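Local coordinates for acyl-coenzyme A oxidase acox-1.1 (Caenorhabditis elegans, PDB 5K3H), which catalyses the FAD-dependent first step of peroxisomal beta-oxidation, desaturating acyl-CoA substrates to (2E)-enoyl-CoA while passing electrons to oxygen to form hydrogen peroxide, at residues Q324-K327 against N328-E331; A417-I420 against S421-Y424; T591-D594 against Y595-Q599. One frame throughout, in Å; residues are numbered along the deposited sequence.

Contact 1 (Q324-K327 against N328-E331); sequences QIDK and NEPE
The Gln324 amide and the Asp326 carboxylate each take a backbone group of 328-331. Gln324 NE2 donates to Glu329 O at 2.8 Å, an almost straight bond (172°) that lies in the plane of the amide. Asp326 OD1 accepts the N-H of Asn328 at 2.6 Å, nearly along the C-O axis of the carboxylate; with CG anti to the backbone N (chi1 -174°), the carboxylate turns toward that N-H. The longer bond from Glu329 N to Asp326 O, 3.2 Å, closes the turn. Glu329 lays its side chain across Asp326, OE1 lying 3.6 Å from Asp326 CB, and the two carboxylates stack with planes 24° apart. Their like charges probably oppose each other, but Asp326 OD2 is also paired with Lys519 of the second subunit. One water bridges Asp326 N to Glu329 OE1. Farther out, Glu521 of the second subunit receives the N-H of Lys327, and Arg321 donates to Glu331 O. The whole is a type I beta turn, Asp326 to Glu329, whose first residue also accepts the N-H two places on through its side chain, an Asx turn, in the surface loop joining helices 300-319 and 338-367.

Contact 2 (A417-I420 against S421-Y424); sequences ASYI and SEIY
Tyr419 has its CG anti to the backbone N (chi1 -154°), which swings the ring beneath Glu422 CB; Glu422's own CG, likewise anti to its backbone N (chi1 -171°), comes beside the phenol end of that ring before the chain bends at chi2. Glu422 CB lies 4.2 Å from the centroid of the Tyr419 ring and 17° off its normal, a CH-pi contact displaced toward the rim. Farther along the same side chain, Glu422 CG approaches Tyr419 OH at 3.9 Å. Ile423 crosses the tyrosine at about a right angle, its CG1 3.9 Å from Tyr419 CD2. The polar ends of both Tyr419 and Glu422 turn to other parts of the chain: Tyr419 OH bonds to Glu109, and Glu422 OE2 accepts from the backbone N of Tyr245.

This is the start of helix 420-428, with Tyr419 at the N-cap position. Tyr419 O receives Ile423 N at 3.2 Å, and Glu422 N only weakly. One residue on, Ile420 O takes Tyr424 N at 2.7 Å. Just ahead of the helix an ST turn forms: Ser418 OG accepts Ile420 N at 3.2 Å, and its single proton has two carbonyls to serve, Gly413 O and Ser415 O, which ties the approach to the helix back onto the preceding loop. Ile420 and Ile423 both pack on Ile312 of helix 300-319, while Ile420 and Tyr424 share Ile402 of helix 382-408. Tyr424 also packs on Glu403 of the second subunit, and Ser421 meets Met243 of that subunit.

Contact 3 (T591-D594 against Y595-Q599); sequences TQLD and YVRDQ
Leu593 and Arg597, one turn apart on helix 590-616, make the tightly packed side of the contact. Leu593 CG lies over one face of the guanidinium, toward its rim, and Leu593 CD2 comes 3.5 Å from Arg597 NH2. Asp594 reaches the same group at its edge: Asp594 OD1 lies 2.6 Å from Arg597 NH1 in a salt bridge whose hydrogen bond is weak and bent (123°), the carboxylate and guanidinium planes being 46° apart. The Arg597 chain, extended from CG to NE with CG beside the backbone N (chi1 -65°), runs back past Leu593 O, which Arg597 CG approaches at 3.4 Å. Val596 fits closely too, its CG2 3.2 Å from Gln592 O, and packs on Asn572 of helix 557-577. Leu593 is buried against Leu576 of that helix and Leu583 of helix 579-584.

Thr591 and Asp598 belong to the exposed, looser side. The Thr591 side chain points away, and the Asp598 carboxylate only lies close to a carbonyl, OD2 3.2 Å from Asp594 O, two acceptors with no bond between them.

Both charges have second partners on the other subunit, Asp594 OD1 pairing with Lys505 and Arg597 NH1 with Glu584. The bridge is therefore one link in an alternating network of charges across the dimer interface, which probably offsets the closeness of Lys505 of the second subunit to Arg597 and keeps both groups ionised.

Contact 2 belongs to the core, its centre about 15 Å from the centre of the chain, whereas contact 1 is a surface loop and contact 3 a partly buried helix farther out. Contacts 1 and 2 fall in the C-alpha1 domain: contact 1 lies in the loop that leaves helix 300-319, and contact 2 packs against that helix. Contact 3 belongs to the C-terminal part of the oxidase. None touches another; the nearest atoms of contacts 1 and 3 are about 17 Å apart. All three reach the second subunit, contacts 1 and 3 through salt bridges, contact 2 by packing. Water joins the polar groups of contact 1, ring and aliphatic contacts dominate contact 2, and contact 3 combines helix backbone bonds, an aliphatic face on a guanidinium and an intersubunit charge network.

Contact 1 (Q324-K327 against N328-E331)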
loop_
_atom_site.group_PDB
_atom_site.type_symbol
_atom_site.label_atom_id
_atom_site.label_comp_id
_atom_site.label_asym_id
_atom_site.label_seq_id
_atom_site.Cartn_x
_atom_site.Cartn_y
_atom_site.Cartn_z
ATOM N N GLN B 324 0.622 -25.483 12.825
ATOM C CA GLN B 324 -0.258 -26.618 13.008
ATOM C C GLN B 324 -1.626 -26.147 13.450
ATOM O O GLN B 324 -1.760 -25.132 14.146
ATOM C CB GLN B 324 0.299 -27.602 14.019
ATOM C CG GLN B 324 1.322 -28.517 13.429
ATOM C CD GLN B 324 2.003 -29.304 14.490
ATOM O OE1 GLN B 324 2.703 -28.724 15.323
ATOM N NE2 GLN B 324 1.835 -30.623 14.477
ATOM N N ILE B 325 -2.641 -26.874 12.998
ATOM C CA ILE B 325 -3.946 -26.768 13.626
ATOM C C ILE B 325 -3.948 -27.906 14.632
ATOM O O ILE B 325 -3.504 -27.717 15.767
ATOM C CB ILE B 325 -5.103 -26.815 12.607
ATOM C CG1 ILE B 325 -5.073 -25.540 11.744
ATOM C CG2 ILE B 325 -6.443 -26.931 13.306
ATOM C CD1 ILE B 325 -6.012 -25.545 10.544
ATOM N N ASP B 326 -4.311 -29.118 14.207
ATOM C CA ASP B 326 -4.151 -30.286 15.072
ATOM C C ASP B 326 -2.675 -30.580 15.321
ATOM O O ASP B 326 -1.889 -30.723 14.384
ATOM C CB ASP B 326 -4.858 -31.506 14.474
ATOM C CG ASP B 326 -4.836 -32.717 15.410
ATOM O OD1 ASP B 326 -3.760 -33.001 15.985
ATOM O OD2 ASP B 326 -5.896 -33.345 15.631
ATOM N N LYS B 327 -2.310 -30.700 16.598
ATOM C CA LYS B 327 -0.916 -30.796 17.019
ATOM C C LYS B 327 -0.332 -32.177 16.776
ATOM O O LYS B 327 0.887 -32.353 16.901
ATOM C CB LYS B 327 -0.781 -30.458 18.517
ATOM C CG LYS B 327 -1.270 -29.058 18.862
ATOM C CD LYS B 327 -0.282 -27.949 18.487
ATOM C CE LYS B 327 -0.921 -26.581 18.737
ATOM N NZ LYS B 327 -0.084 -25.448 18.289
ATOM N N ASN B 328 -1.162 -33.163 16.455
ATOM C CA ASN B 328 -0.647 -34.465 16.067
ATOM C C ASN B 328 -0.665 -34.696 14.566
ATOM O O ASN B 328 -0.356 -35.807 14.128
ATOM C CB ASN B 328 -1.414 -35.575 16.768
ATOM C CG ASN B 328 -1.276 -35.497 18.274
ATOM O OD1 ASN B 328 -0.168 -35.273 18.807
ATOM N ND2 ASN B 328 -2.371 -35.773 18.975
ATOM N N GLU B 329 -1.026 -33.692 13.780
ATOM C CA GLU B 329 -1.044 -33.754 12.328
ATOM C C GLU B 329 0.005 -32.826 11.738
ATOM O O GLU B 329 0.420 -31.861 12.384
ATOM C CB GLU B 329 -2.436 -33.405 11.796
ATOM C CG GLU B 329 -3.458 -34.419 12.189
ATOM C CD GLU B 329 -4.808 -34.126 11.597
ATOM O OE1 GLU B 329 -5.043 -32.966 11.199
ATOM O OE2 GLU B 329 -5.635 -35.060 11.523
ATOM N N PRO B 330 0.466 -33.085 10.518
ATOM C CA PRO B 330 1.555 -32.266 9.959
ATOM C C PRO B 330 1.156 -30.807 9.814
ATOM O O PRO B 330 0.011 -30.403 10.035
ATOM C CB PRO B 330 1.865 -32.911 8.597
ATOM C CG PRO B 330 1.121 -34.209 8.548
ATOM C CD PRO B 330 0.139 -34.267 9.694
ATOM N N GLU B 331 2.149 -29.990 9.490
ATOM C CA GLU B 331 1.889 -28.589 9.198
ATOM C C GLU B 331 0.851 -28.465 8.088
ATOM O O GLU B 331 0.849 -29.239 7.126
ATOM C CB GLU B 331 3.190 -27.907 8.797
ATOM C CG GLU B 331 4.175 -27.712 9.966
ATOM C CD GLU B 331 5.432 -26.954 9.528
ATOM O OE1 GLU B 331 6.294 -27.582 8.846
ATOM O OE2 GLU B 331 5.560 -25.750 9.854
HETATM O O HOH W 1 -1.681 -29.742 11.662
HETATM O O HOH W 2 -4.768 -30.148 11.639
#

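Contact 2 (A417-I420 against S421-Y424)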
loop_
_atom_site.group_PDB
_atom_site.type_symbol
_atom_site.label_atom_id
_atom_site.label_comp_id
_atom_site.label_asym_id
_atom_site.label_seq_id
_atom_site.Cartn_x
_atom_site.Cartn_y
_atom_site.Cartn_z
ATOM N N ALA B 417 9.866 -11.386 -6.381
ATOM C CA ALA B 417 9.464 -12.689 -6.904
ATOM C C ALA B 417 7.967 -12.959 -6.739
ATOM O O ALA B 417 7.438 -13.864 -7.401
ATOM C CB ALA B 417 10.283 -13.799 -6.235
ATOM N N SER B 418 7.282 -12.239 -5.835
ATOM C CA SER B 418 5.829 -12.349 -5.743
ATOM C C SER B 418 5.142 -11.473 -6.785
ATOM O O SER B 418 4.049 -11.810 -7.256
ATOM C CB SER B 418 5.352 -11.946 -4.367
ATOM O OG SER B 418 5.250 -10.538 -4.331
ATOM N N TYR B 419 5.742 -10.325 -7.097
ATOM C CA TYR B 419 5.344 -9.319 -8.081
ATOM C C TYR B 419 4.169 -8.473 -7.621
ATOM O O TYR B 419 3.800 -7.540 -8.342
ATOM C CB TYR B 419 5.015 -9.922 -9.457
ATOM C CG TYR B 419 5.218 -8.941 -10.594
ATOM C CD1 TYR B 419 6.459 -8.317 -10.793
ATOM C CD2 TYR B 419 4.186 -8.632 -11.470
ATOM C CE1 TYR B 419 6.664 -7.422 -11.814
ATOM C CE2 TYR B 419 4.387 -7.730 -12.510
ATOM C CZ TYR B 419 5.633 -7.132 -12.661
ATOM O OH TYR B 419 5.849 -6.232 -13.677
ATOM N N ILE B 420 3.607 -8.719 -6.432
ATOM C CA ILE B 420 2.374 -8.054 -6.011
ATOM C C ILE B 420 2.600 -6.579 -5.706
ATOM O O ILE B 420 1.711 -5.745 -5.943
ATOM C CB ILE B 420 1.779 -8.789 -4.798
ATOM C CG1 ILE B 420 1.401 -10.221 -5.193
ATOM C CG2 ILE B 420 0.553 -8.064 -4.311
ATOM C CD1 ILE B 420 0.955 -11.074 -4.032
ATOM N N SER B 421 3.780 -6.213 -5.220
ATOM C CA SER B 421 4.019 -4.804 -4.932
ATOM C C SER B 421 3.937 -3.941 -6.182
ATOM O O SER B 421 3.478 -2.795 -6.109
ATOM C CB SER B 421 5.377 -4.634 -4.253
ATOM O OG SER B 421 6.436 -4.953 -5.136
ATOM N N GLU B 422 4.374 -4.459 -7.334
ATOM C CA GLU B 422 4.237 -3.734 -8.594
ATOM C C GLU B 422 2.797 -3.781 -9.092
ATOM O O GLU B 422 2.283 -2.784 -9.615
ATOM C CB GLU B 422 5.197 -4.320 -9.638
ATOM C CG GLU B 422 5.321 -3.525 -10.953
ATOM C CD GLU B 422 6.015 -2.179 -10.807
ATOM O OE1 GLU B 422 6.780 -1.981 -9.833
ATOM O OE2 GLU B 422 5.767 -1.301 -11.660
ATOM N N ILE B 423 2.121 -4.924 -8.921
ATOM C CA ILE B 423 0.698 -5.001 -9.247
ATOM C C ILE B 423 -0.081 -3.957 -8.453
ATOM O O ILE B 423 -0.930 -3.248 -9.006
ATOM C CB ILE B 423 0.165 -6.430 -8.989
ATOM C CG1 ILE B 423 0.812 -7.451 -9.933
ATOM C CG2 ILE B 423 -1.348 -6.496 -9.108
ATOM C CD1 ILE B 423 0.694 -8.898 -9.443
ATOM N N TYR B 424 0.227 -3.813 -7.158
ATOM C CA TYR B 424 -0.415 -2.789 -6.337
ATOM C C TYR B 424 -0.131 -1.393 -6.876
ATOM O O TYR B 424 -1.038 -0.562 -7.006
ATOM C CB TYR B 424 0.069 -2.915 -4.884
ATOM C CG TYR B 424 -0.435 -1.835 -3.934
ATOM C CD1 TYR B 424 -1.739 -1.864 -3.429
ATOM C CD2 TYR B 424 0.394 -0.789 -3.541
ATOM C CE1 TYR B 424 -2.197 -0.880 -2.566
ATOM C CE2 TYR B 424 -0.063 0.199 -2.676
ATOM C CZ TYR B 424 -1.364 0.151 -2.195
ATOM O OH TYR B 424 -1.828 1.133 -1.330
#

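Contact 3 (T591-D594 against Y595-Q599)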
loop_
_atom_site.group_PDB
_atom_site.type_symbol
_atom_site.label_atom_id
_atom_site.label_comp_id
_atom_site.label_asym_id
_atom_site.label_seq_id
_atom_site.Cartn_x
_atom_site.Cartn_y
_atom_site.Cartn_z
ATOM N N THR B 591 -28.588 -9.664 16.894
ATOM C CA THR B 591 -28.821 -11.039 16.461
ATOM C C THR B 591 -28.679 -11.195 14.951
ATOM O O THR B 591 -28.071 -12.158 14.477
ATOM C CB THR B 591 -30.203 -11.494 16.914
ATOM O OG1 THR B 591 -30.178 -11.693 18.327
ATOM C CG2 THR B 591 -30.574 -12.799 16.246
ATOM N N GLN B 592 -29.243 -10.272 14.179
ATOM C CA GLN B 592 -29.075 -10.331 12.732
ATOM C C GLN B 592 -27.627 -10.130 12.325
ATOM O O GLN B 592 -27.174 -10.723 11.346
ATOM C CB GLN B 592 -29.947 -9.274 12.060
ATOM C CG GLN B 592 -31.410 -9.622 12.007
ATOM C CD GLN B 592 -32.231 -8.481 11.483
ATOM O OE1 GLN B 592 -32.131 -7.355 11.986
ATOM N NE2 GLN B 592 -33.073 -8.754 10.488
ATOM N N LEU B 593 -26.885 -9.302 13.054
ATOM C CA LEU B 593 -25.477 -9.128 12.736
ATOM C C LEU B 593 -24.690 -10.380 13.070
ATOM O O LEU B 593 -23.720 -10.699 12.383
ATOM C CB LEU B 593 -24.907 -7.905 13.461
ATOM C CG LEU B 593 -23.651 -7.273 12.852
ATOM C CD1 LEU B 593 -23.884 -6.776 11.407
ATOM C CD2 LEU B 593 -23.088 -6.150 13.759
ATOM N N ASP B 594 -25.081 -11.097 14.127
ATOM C CA ASP B 594 -24.462 -12.387 14.417
ATOM C C ASP B 594 -24.774 -13.413 13.335
ATOM O O ASP B 594 -23.939 -14.266 13.024
ATOM C CB ASP B 594 -24.932 -12.886 15.781
ATOM C CG ASP B 594 -24.305 -12.113 16.937
ATOM O OD1 ASP B 594 -23.234 -11.472 16.728
ATOM O OD2 ASP B 594 -24.882 -12.161 18.056
ATOM N N TYR B 595 -25.979 -13.371 12.767
ATOM C CA TYR B 595 -26.280 -14.220 11.619
ATOM C C TYR B 595 -25.339 -13.910 10.471
ATOM O O TYR B 595 -24.796 -14.819 9.837
ATOM C CB TYR B 595 -27.739 -14.034 11.192
ATOM C CG TYR B 595 -28.152 -14.733 9.892
ATOM C CD1 TYR B 595 -28.671 -16.024 9.892
ATOM C CD2 TYR B 595 -28.049 -14.081 8.664
ATOM C CE1 TYR B 595 -29.053 -16.651 8.711
ATOM C CE2 TYR B 595 -28.430 -14.701 7.479
ATOM C CZ TYR B 595 -28.929 -15.984 7.504
ATOM O OH TYR B 595 -29.304 -16.580 6.306
ATOM N N VAL B 596 -25.095 -12.621 10.224
ATOM C CA VAL B 596 -24.261 -12.207 9.104
ATOM C C VAL B 596 -22.839 -12.725 9.287
ATOM O O VAL B 596 -22.215 -13.194 8.330
ATOM C CB VAL B 596 -24.303 -10.670 8.954
ATOM C CG1 VAL B 596 -23.307 -10.205 7.906
ATOM C CG2 VAL B 596 -25.706 -10.213 8.577
ATOM N N ARG B 597 -22.322 -12.674 10.522
ATOM C CA ARG B 597 -20.991 -13.203 10.827
ATOM C C ARG B 597 -20.909 -14.706 10.599
ATOM O O ARG B 597 -19.925 -15.206 10.047
ATOM C CB ARG B 597 -20.609 -12.884 12.270
ATOM C CG ARG B 597 -20.451 -11.433 12.562
ATOM C CD ARG B 597 -20.158 -11.204 14.032
ATOM N NE ARG B 597 -19.918 -9.792 14.310
ATOM C CZ ARG B 597 -20.678 -9.028 15.094
ATOM N NH1 ARG B 597 -21.743 -9.543 15.708
ATOM N NH2 ARG B 597 -20.352 -7.745 15.282
ATOM N N ASP B 598 -21.914 -15.454 11.066
ATOM C CA ASP B 598 -21.930 -16.903 10.850
ATOM C C ASP B 598 -22.006 -17.248 9.370
ATOM O O ASP B 598 -21.343 -18.177 8.914
ATOM C CB ASP B 598 -23.103 -17.521 11.599
ATOM C CG ASP B 598 -22.979 -17.342 13.091
ATOM O OD1 ASP B 598 -21.845 -17.141 13.599
ATOM O OD2 ASP B 598 -24.036 -17.371 13.760
ATOM N N GLN B 599 -22.812 -16.508 8.605
ATOM C CA GLN B 599 -22.853 -16.698 7.160
ATOM C C GLN B 599 -21.497 -16.400 6.539
ATOM O O GLN B 599 -21.076 -17.071 5.585
ATOM C CB GLN B 599 -23.906 -15.782 6.538
ATOM C CG GLN B 599 -25.288 -16.040 7.050
ATOM C CD GLN B 599 -25.780 -17.381 6.671
ATOM O OE1 GLN B 599 -26.042 -17.640 5.493
ATOM N NE2 GLN B 599 -25.879 -18.280 7.661
#